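Local coordinates for oligopeptide ABC transporter, periplasmic oligopeptide-binding protein, putative (Thermotoga maritima MSB8, PDB 5IPW) that probably binds oligopeptides in the periplasm as the solute-binding component of an ABC transporter that carries peptides across the membrane, at residues S389-W401 against I571-R583. Numbering follows the deposited sequence.
Sequences SLVSGSPYFDPEW and IKELMAEATKIHR
D398 reaches from the loop to helix 568-584, and its carboxylate serves both segments. Its CB lies 3.9 Å from T579 CB. The rotation that sets CG anti to the backbone N (chi1 -164°), beside the carbonyl carbon, carries the carboxylate to the helix. OD1 accepts the backbone N of W401 in a nearly straight bond (173°) from above the carboxylate plane; this bond makes D398 the N-cap of the short, weakly bonded helix 399-403. R583 NH1 also gives OD1 a weak hydrogen bond (3.1 Å). OD2 lies 2.7 Å from T579 OG1, whose one proton also has A576 O and M575 O within reach, so its direction is not settled, and 2.9 Å from R583 NH1 in a salt bridge. The guanidinium plane stands 78° from that of the carboxylate, and a water joins OD2 to A576 O. Aspartate suits this place: short enough to cap its own helix, yet charged to pair with arginine, which probably favours the ionised form.

Beside it, the broad W401 indole lies flat against helix 568-584, covering H582 CB and T579 O with one face; S389 CB sits over the other. H582 NE2 is hydrogen-bonded to I507 O, outside both segments. Farther along, the Y396 ring lies between P395 CB and M575 CG, the latter a CH-pi contact 3.8 Å from the ring centroid; the flexible chain of M575 follows this face, SD standing farther above it. K572 is long enough to reach the loop, bending at chi3 to where NZ donates a hydrogen bond to P395 O (2.9 Å) from above the carbonyl plane.

The arrangement is an aspartate N-cap salt-bridged to a neighbouring helix, flanked by a Met-aromatic contact, within a solute-binding protein of family 5.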
ATOM      1  N   SER A 389      12.900  -7.496   6.561  1.00 74.34           N
ATOM      2  CA  SER A 389      12.758  -6.084   6.846  1.00 71.71           C
ATOM      3  C   SER A 389      12.241  -5.333   5.628  1.00 68.42           C
ATOM      4  O   SER A 389      11.834  -5.950   4.645  1.00 62.62           O
ATOM      5  CB  SER A 389      14.117  -5.531   7.284  1.00 73.15           C
ATOM      6  OG  SER A 389      15.135  -5.764   6.324  1.00 72.76           O
ATOM      7  N   LEU A 390      12.264  -4.003   5.703  1.00 66.51           N
ATOM      8  CA  LEU A 390      11.719  -3.162   4.646  1.00 66.92           C
ATOM      9  C   LEU A 390      12.387  -3.486   3.318  1.00 67.44           C
ATOM     10  O   LEU A 390      13.615  -3.538   3.230  1.00 68.86           O
ATOM     11  CB  LEU A 390      11.855  -1.678   5.007  1.00 66.79           C
ATOM     12  CG  LEU A 390      11.227  -1.274   6.359  1.00 66.65           C
ATOM     13  CD1 LEU A 390      11.379   0.211   6.654  1.00 66.17           C
ATOM     14  CD2 LEU A 390       9.760  -1.672   6.428  1.00 67.17           C
ATOM     15  N   VAL A 391      11.555  -3.745   2.311  1.00 67.82           N
ATOM     16  CA  VAL A 391      12.008  -4.204   0.997  1.00 71.05           C
ATOM     17  C   VAL A 391      12.736  -3.109   0.226  1.00 74.94           C
ATOM     18  O   VAL A 391      12.542  -1.923   0.496  1.00 79.14           O
ATOM     19  CB  VAL A 391      10.837  -4.711   0.119  1.00 70.44           C
ATOM     20  CG1 VAL A 391      10.126  -5.877   0.786  1.00 70.14           C
ATOM     21  CG2 VAL A 391       9.857  -3.589  -0.212  1.00 71.22           C
ATOM     22  N   SER A 392      13.566  -3.515  -0.735  1.00 76.43           N
ATOM     23  CA  SER A 392      14.252  -2.569  -1.619  1.00 77.04           C
ATOM     24  C   SER A 392      13.248  -1.766  -2.448  1.00 77.75           C
ATOM     25  O   SER A 392      12.245  -2.303  -2.933  1.00 73.54           O
ATOM     26  CB  SER A 392      15.260  -3.292  -2.520  1.00 74.11           C
ATOM     27  OG  SER A 392      14.701  -4.458  -3.089  1.00 71.80           O
ATOM     28  N   GLY A 393      13.524  -0.470  -2.581  1.00 78.27           N
ATOM     29  CA  GLY A 393      12.657   0.447  -3.314  1.00 78.53           C
ATOM     30  C   GLY A 393      11.570   1.050  -2.445  1.00 77.75           C
ATOM     31  O   GLY A 393      10.439   1.238  -2.899  1.00 79.35           O
ATOM     32  N   SER A 394      11.917   1.370  -1.200  1.00 72.05           N
ATOM     33  CA  SER A 394      10.959   1.916  -0.252  1.00 69.24           C
ATOM     34  C   SER A 394      11.623   3.011   0.563  1.00 67.75           C
ATOM     35  O   SER A 394      12.800   2.904   0.889  1.00 69.66           O
ATOM     36  CB  SER A 394      10.428   0.813   0.663  1.00 70.12           C
ATOM     37  OG  SER A 394      11.384   0.430   1.634  1.00 68.58           O
ATOM     38  N   PRO A 395      10.863   4.058   0.917  1.00 66.63           N
ATOM     39  CA  PRO A 395      11.457   5.288   1.441  1.00 67.92           C
ATOM     40  C   PRO A 395      12.496   5.074   2.525  1.00 71.17           C
ATOM     41  O   PRO A 395      13.581   5.650   2.454  1.00 76.71           O
ATOM     42  CB  PRO A 395      10.257   6.051   2.016  1.00 66.86           C
ATOM     43  CG  PRO A 395       9.134   5.069   2.080  1.00 66.35           C
ATOM     44  CD  PRO A 395       9.393   4.098   0.978  1.00 65.97           C
ATOM     45  N   TYR A 396      12.169   4.236   3.502  1.00 74.39           N
ATOM     46  CA  TYR A 396      12.998   4.070   4.693  1.00 76.55           C
ATOM     47  C   TYR A 396      13.856   2.805   4.645  1.00 78.87           C
ATOM     48  O   TYR A 396      14.412   2.401   5.670  1.00 81.22           O
ATOM     49  CB  TYR A 396      12.104   4.057   5.931  1.00 75.95           C
ATOM     50  CG  TYR A 396      10.957   5.031   5.825  1.00 76.83           C
ATOM     51  CD1 TYR A 396      11.193   6.398   5.759  1.00 79.59           C
ATOM     52  CD2 TYR A 396       9.639   4.585   5.760  1.00 77.23           C
ATOM     53  CE1 TYR A 396      10.148   7.300   5.647  1.00 79.20           C
ATOM     54  CE2 TYR A 396       8.587   5.478   5.649  1.00 77.12           C
ATOM     55  CZ  TYR A 396       8.846   6.833   5.593  1.00 77.62           C
ATOM     56  OH  TYR A 396       7.807   7.722   5.485  1.00 73.92           O
ATOM     57  N   PHE A 397      13.974   2.208   3.455  1.00 77.93           N
ATOM     58  CA  PHE A 397      14.761   0.991   3.230  1.00 82.36           C
ATOM     59  C   PHE A 397      16.057   0.956   4.024  1.00 83.03           C
ATOM     60  O   PHE A 397      16.786   1.950   4.082  1.00 80.34           O
ATOM     61  CB  PHE A 397      15.107   0.858   1.749  1.00 84.56           C
ATOM     62  CG  PHE A 397      15.996  -0.311   1.436  1.00 88.37           C
ATOM     63  CD1 PHE A 397      15.454  -1.567   1.254  1.00 89.76           C
ATOM     64  CD2 PHE A 397      17.370  -0.155   1.321  1.00 89.41           C
ATOM     65  CE1 PHE A 397      16.253  -2.656   0.959  1.00 90.36           C
ATOM     66  CE2 PHE A 397      18.177  -1.239   1.028  1.00 90.51           C
ATOM     67  CZ  PHE A 397      17.618  -2.488   0.844  1.00 90.49           C
ATOM     68  N   ASP A 398      16.345  -0.200   4.619  1.00 84.28           N
ATOM     69  CA  ASP A 398      17.558  -0.373   5.407  1.00 84.00           C
ATOM     70  C   ASP A 398      18.421  -1.481   4.809  1.00 85.26           C
ATOM     71  O   ASP A 398      18.057  -2.660   4.876  1.00 83.99           O
ATOM     72  CB  ASP A 398      17.226  -0.674   6.865  1.00 82.21           C
ATOM     73  CG  ASP A 398      18.420  -0.474   7.779  1.00 83.30           C
ATOM     74  OD1 ASP A 398      19.549  -0.820   7.370  1.00 84.28           O
ATOM     75  OD2 ASP A 398      18.244   0.038   8.904  1.00 80.11           O
ATOM     76  N   PRO A 399      19.573  -1.101   4.221  1.00 86.53           N
ATOM     77  CA  PRO A 399      20.456  -2.070   3.561  1.00 84.40           C
ATOM     78  C   PRO A 399      21.203  -2.947   4.568  1.00 81.14           C
ATOM     79  O   PRO A 399      21.361  -4.150   4.347  1.00 70.84           O
ATOM     80  CB  PRO A 399      21.426  -1.183   2.779  1.00 83.53           C
ATOM     81  CG  PRO A 399      21.470   0.104   3.537  1.00 83.90           C
ATOM     82  CD  PRO A 399      20.151   0.259   4.237  1.00 83.04           C
ATOM     83  N   GLU A 400      21.638  -2.338   5.670  1.00 83.50           N
ATOM     84  CA  GLU A 400      22.316  -3.055   6.744  1.00 89.40           C
ATOM     85  C   GLU A 400      21.353  -4.121   7.284  1.00 90.02           C
ATOM     86  O   GLU A 400      21.644  -5.321   7.243  1.00 87.44           O
ATOM     87  CB  GLU A 400      22.728  -2.087   7.866  1.00 92.55           C
ATOM     88  CG  GLU A 400      23.609  -0.906   7.457  1.00 96.95           C
ATOM     89  CD  GLU A 400      25.073  -1.082   7.826  1.00100.47           C
ATOM     90  OE1 GLU A 400      25.605  -2.201   7.673  1.00102.05           O
ATOM     91  OE2 GLU A 400      25.701  -0.090   8.257  1.00102.68           O
ATOM     92  N   TRP A 401      20.183  -3.665   7.733  1.00 89.48           N
ATOM     93  CA  TRP A 401      19.147  -4.525   8.305  1.00 85.82           C
ATOM     94  C   TRP A 401      18.617  -5.572   7.324  1.00 80.69           C
ATOM     95  O   TRP A 401      18.157  -6.627   7.746  1.00 83.32           O
ATOM     96  CB  TRP A 401      17.997  -3.669   8.861  1.00 90.27           C
ATOM     97  CG  TRP A 401      16.939  -4.434   9.613  1.00 95.03           C
ATOM     98  CD1 TRP A 401      17.114  -5.562  10.360  1.00 96.11           C
ATOM     99  CD2 TRP A 401      15.547  -4.105   9.707  1.00 96.38           C
ATOM    100  NE1 TRP A 401      15.916  -5.969  10.893  1.00 95.56           N
ATOM    101  CE2 TRP A 401      14.937  -5.091  10.510  1.00 96.28           C
ATOM    102  CE3 TRP A 401      14.752  -3.077   9.182  1.00 95.39           C
ATOM    103  CZ2 TRP A 401      13.568  -5.087  10.795  1.00 94.23           C
ATOM    104  CZ3 TRP A 401      13.392  -3.072   9.471  1.00 92.02           C
ATOM    105  CH2 TRP A 401      12.817  -4.070  10.272  1.00 92.84           C
ATOM    106  N   ILE A 571      11.123  12.276   9.542  1.00 89.36           N
ATOM    107  CA  ILE A 571      10.558  10.933   9.497  1.00 85.98           C
ATOM    108  C   ILE A 571      11.642   9.944   9.073  1.00 86.87           C
ATOM    109  O   ILE A 571      11.892   8.964   9.775  1.00 87.59           O
ATOM    110  CB  ILE A 571       9.339  10.841   8.546  1.00 84.73           C
ATOM    111  CG1 ILE A 571       8.063  11.313   9.248  1.00 84.50           C
ATOM    112  CG2 ILE A 571       9.108   9.413   8.074  1.00 84.75           C
ATOM    113  CD1 ILE A 571       7.972  12.803   9.452  1.00 84.94           C
ATOM    114  N   LYS A 572      12.291  10.216   7.939  1.00 87.43           N
ATOM    115  CA  LYS A 572      13.311   9.313   7.383  1.00 88.47           C
ATOM    116  C   LYS A 572      14.462   9.072   8.365  1.00 86.18           C
ATOM    117  O   LYS A 572      14.999   7.965   8.450  1.00 78.43           O
ATOM    118  CB  LYS A 572      13.850   9.854   6.050  1.00 90.40           C
ATOM    119  CG  LYS A 572      14.753   8.875   5.305  1.00 91.46           C
ATOM    120  CD  LYS A 572      14.764   9.103   3.794  1.00 92.48           C
ATOM    121  CE  LYS A 572      13.437   8.713   3.144  1.00 91.64           C
ATOM    122  NZ  LYS A 572      13.539   8.462   1.677  1.00 87.59           N
ATOM    123  N   GLU A 573      14.825  10.113   9.105  1.00 88.01           N
ATOM    124  CA  GLU A 573      15.841  10.005  10.151  1.00 93.82           C
ATOM    125  C   GLU A 573      15.337   9.191  11.347  1.00 90.92           C
ATOM    126  O   GLU A 573      16.096   8.421  11.933  1.00 93.16           O
ATOM    127  CB  GLU A 573      16.282  11.399  10.621  1.00 99.41           C
ATOM    128  CG  GLU A 573      17.053  12.199   9.577  1.00100.48           C
ATOM    129  CD  GLU A 573      17.199  13.664   9.941  1.00103.36           C
ATOM    130  OE1 GLU A 573      16.882  14.041  11.092  1.00105.68           O
ATOM    131  OE2 GLU A 573      17.631  14.445   9.068  1.00104.18           O
ATOM    132  N   LEU A 574      14.067   9.377  11.708  1.00 86.34           N
ATOM    133  CA  LEU A 574      13.448   8.625  12.809  1.00 80.42           C
ATOM    134  C   LEU A 574      13.234   7.146  12.464  1.00 78.17           C
ATOM    135  O   LEU A 574      13.430   6.272  13.312  1.00 78.31           O
ATOM    136  CB  LEU A 574      12.127   9.274  13.233  1.00 78.06           C
ATOM    137  CG  LEU A 574      12.262  10.617  13.968  1.00 80.06           C
ATOM    138  CD1 LEU A 574      10.925  11.345  14.017  1.00 79.96           C
ATOM    139  CD2 LEU A 574      12.822  10.447  15.375  1.00 80.67           C
ATOM    140  N   MET A 575      12.842   6.868  11.224  1.00 75.03           N
ATOM    141  CA  MET A 575      12.705   5.491  10.754  1.00 75.44           C
ATOM    142  C   MET A 575      14.050   4.788  10.679  1.00 78.92           C
ATOM    143  O   MET A 575      14.126   3.575  10.852  1.00 81.18           O
ATOM    144  CB  MET A 575      12.036   5.448   9.381  1.00 74.47           C
ATOM    145  CG  MET A 575      10.546   5.756   9.406  1.00 74.67           C
ATOM    146  SD  MET A 575       9.552   4.561  10.326  1.00 72.23           S
ATOM    147  CE  MET A 575       9.823   3.046   9.405  1.00 69.03           C
ATOM    148  N   ALA A 576      15.104   5.553  10.406  1.00 83.98           N
ATOM    149  CA  ALA A 576      16.469   5.029  10.430  1.00 83.87           C
ATOM    150  C   ALA A 576      16.785   4.407  11.788  1.00 79.94           C
ATOM    151  O   ALA A 576      17.297   3.293  11.859  1.00 75.66           O
ATOM    152  CB  ALA A 576      17.467   6.134  10.111  1.00 85.38           C
ATOM    153  N   GLU A 577      16.450   5.125  12.856  1.00 80.56           N
ATOM    154  CA  GLU A 577      16.698   4.658  14.226  1.00 85.98           C
ATOM    155  C   GLU A 577      15.918   3.380  14.541  1.00 89.75           C
ATOM    156  O   GLU A 577      16.447   2.446  15.148  1.00 93.37           O
ATOM    157  CB  GLU A 577      16.297   5.723  15.245  1.00 85.07           C
ATOM    158  CG  GLU A 577      16.804   7.119  14.938  1.00 85.79           C
ATOM    159  CD  GLU A 577      16.937   7.962  16.182  1.00 88.34           C
ATOM    160  OE1 GLU A 577      17.687   7.553  17.090  1.00 92.87           O
ATOM    161  OE2 GLU A 577      16.296   9.032  16.253  1.00 90.06           O
ATOM    162  N   ALA A 578      14.653   3.359  14.134  1.00 86.32           N
ATOM    163  CA  ALA A 578      13.796   2.201  14.331  1.00 82.60           C
ATOM    164  C   ALA A 578      14.390   0.964  13.677  1.00 79.63           C
ATOM    165  O   ALA A 578      14.465  -0.101  14.287  1.00 80.33           O
ATOM    166  CB  ALA A 578      12.417   2.479  13.759  1.00 85.85           C
ATOM    167  N   THR A 579      14.814   1.116  12.429  1.00 76.56           N
ATOM    168  CA  THR A 579      15.392   0.009  11.680  1.00 76.11           C
ATOM    169  C   THR A 579      16.770  -0.370  12.225  1.00 74.04           C
ATOM    170  O   THR A 579      17.215  -1.500  12.047  1.00 69.28           O
ATOM    171  CB  THR A 579      15.503   0.346  10.182  1.00 75.13           C
ATOM    172  OG1 THR A 579      16.259   1.555  10.012  1.00 76.43           O
ATOM    173  CG2 THR A 579      14.126   0.520   9.578  1.00 74.94           C
ATOM    174  N   LYS A 580      17.442   0.585  12.865  1.00 75.26           N
ATOM    175  CA  LYS A 580      18.695   0.315  13.570  1.00 77.62           C
ATOM    176  C   LYS A 580      18.386  -0.636  14.711  1.00 71.55           C
ATOM    177  O   LYS A 580      18.951  -1.719  14.801  1.00 67.24           O
ATOM    178  CB  LYS A 580      19.325   1.617  14.106  1.00 81.01           C
ATOM    179  CG  LYS A 580      20.637   1.440  14.867  1.00 82.72           C
ATOM    180  CD  LYS A 580      21.014   2.679  15.668  1.00 82.78           C
ATOM    181  CE  LYS A 580      22.110   2.362  16.675  1.00 83.66           C
ATOM    182  NZ  LYS A 580      22.546   3.551  17.462  1.00 83.47           N
ATOM    183  N   ILE A 581      17.459  -0.228  15.566  1.00 69.62           N
ATOM    184  CA  ILE A 581      17.031  -1.050  16.691  1.00 67.80           C
ATOM    185  C   ILE A 581      16.679  -2.478  16.241  1.00 66.51           C
ATOM    186  O   ILE A 581      17.239  -3.448  16.746  1.00 68.19           O
ATOM    187  CB  ILE A 581      15.857  -0.381  17.433  1.00 65.86           C
ATOM    188  CG1 ILE A 581      16.393   0.789  18.273  1.00 64.15           C
ATOM    189  CG2 ILE A 581      15.123  -1.398  18.293  1.00 66.20           C
ATOM    190  CD1 ILE A 581      15.337   1.673  18.911  1.00 63.50           C
ATOM    191  N   HIS A 582      15.786  -2.604  15.269  1.00 63.05           N
ATOM    192  CA  HIS A 582      15.434  -3.917  14.719  1.00 63.32           C
ATOM    193  C   HIS A 582      16.624  -4.668  14.121  1.00 65.46           C
ATOM    194  O   HIS A 582      16.541  -5.870  13.855  1.00 63.75           O
ATOM    195  CB  HIS A 582      14.352  -3.780  13.638  1.00 63.28           C
ATOM    196  CG  HIS A 582      12.954  -3.720  14.171  1.00 63.03           C
ATOM    197  ND1 HIS A 582      12.139  -4.831  14.240  1.00 62.19           N
ATOM    198  CD2 HIS A 582      12.223  -2.685  14.650  1.00 62.33           C
ATOM    199  CE1 HIS A 582      10.968  -4.481  14.742  1.00 62.31           C
ATOM    200  NE2 HIS A 582      10.992  -3.186  14.998  1.00 61.09           N
ATOM    201  N   ARG A 583      17.713  -3.952  13.869  1.00 72.60           N
ATOM    202  CA  ARG A 583      18.918  -4.531  13.289  1.00 77.09           C
ATOM    203  C   ARG A 583      19.760  -5.168  14.379  1.00 74.73           C
ATOM    204  O   ARG A 583      20.221  -6.295  14.245  1.00 70.61           O
ATOM    205  CB  ARG A 583      19.721  -3.426  12.611  1.00 82.39           C
ATOM    206  CG  ARG A 583      20.646  -3.874  11.506  1.00 88.22           C
ATOM    207  CD  ARG A 583      21.010  -2.678  10.638  1.00 91.17           C
ATOM    208  NE  ARG A 583      21.577  -1.571  11.417  1.00 90.51           N
ATOM    209  CZ  ARG A 583      21.545  -0.283  11.070  1.00 88.20           C
ATOM    210  NH1 ARG A 583      20.960   0.117   9.946  1.00 89.12           N
ATOM    211  NH2 ARG A 583      22.098   0.622  11.870  1.00 85.53           N
TER
HETATM  212  O   HOH W   1      14.813   5.588   6.845  1.00 67.37           O
HETATM  213  O   HOH W   2      19.299   2.282  10.286  1.00 71.10           O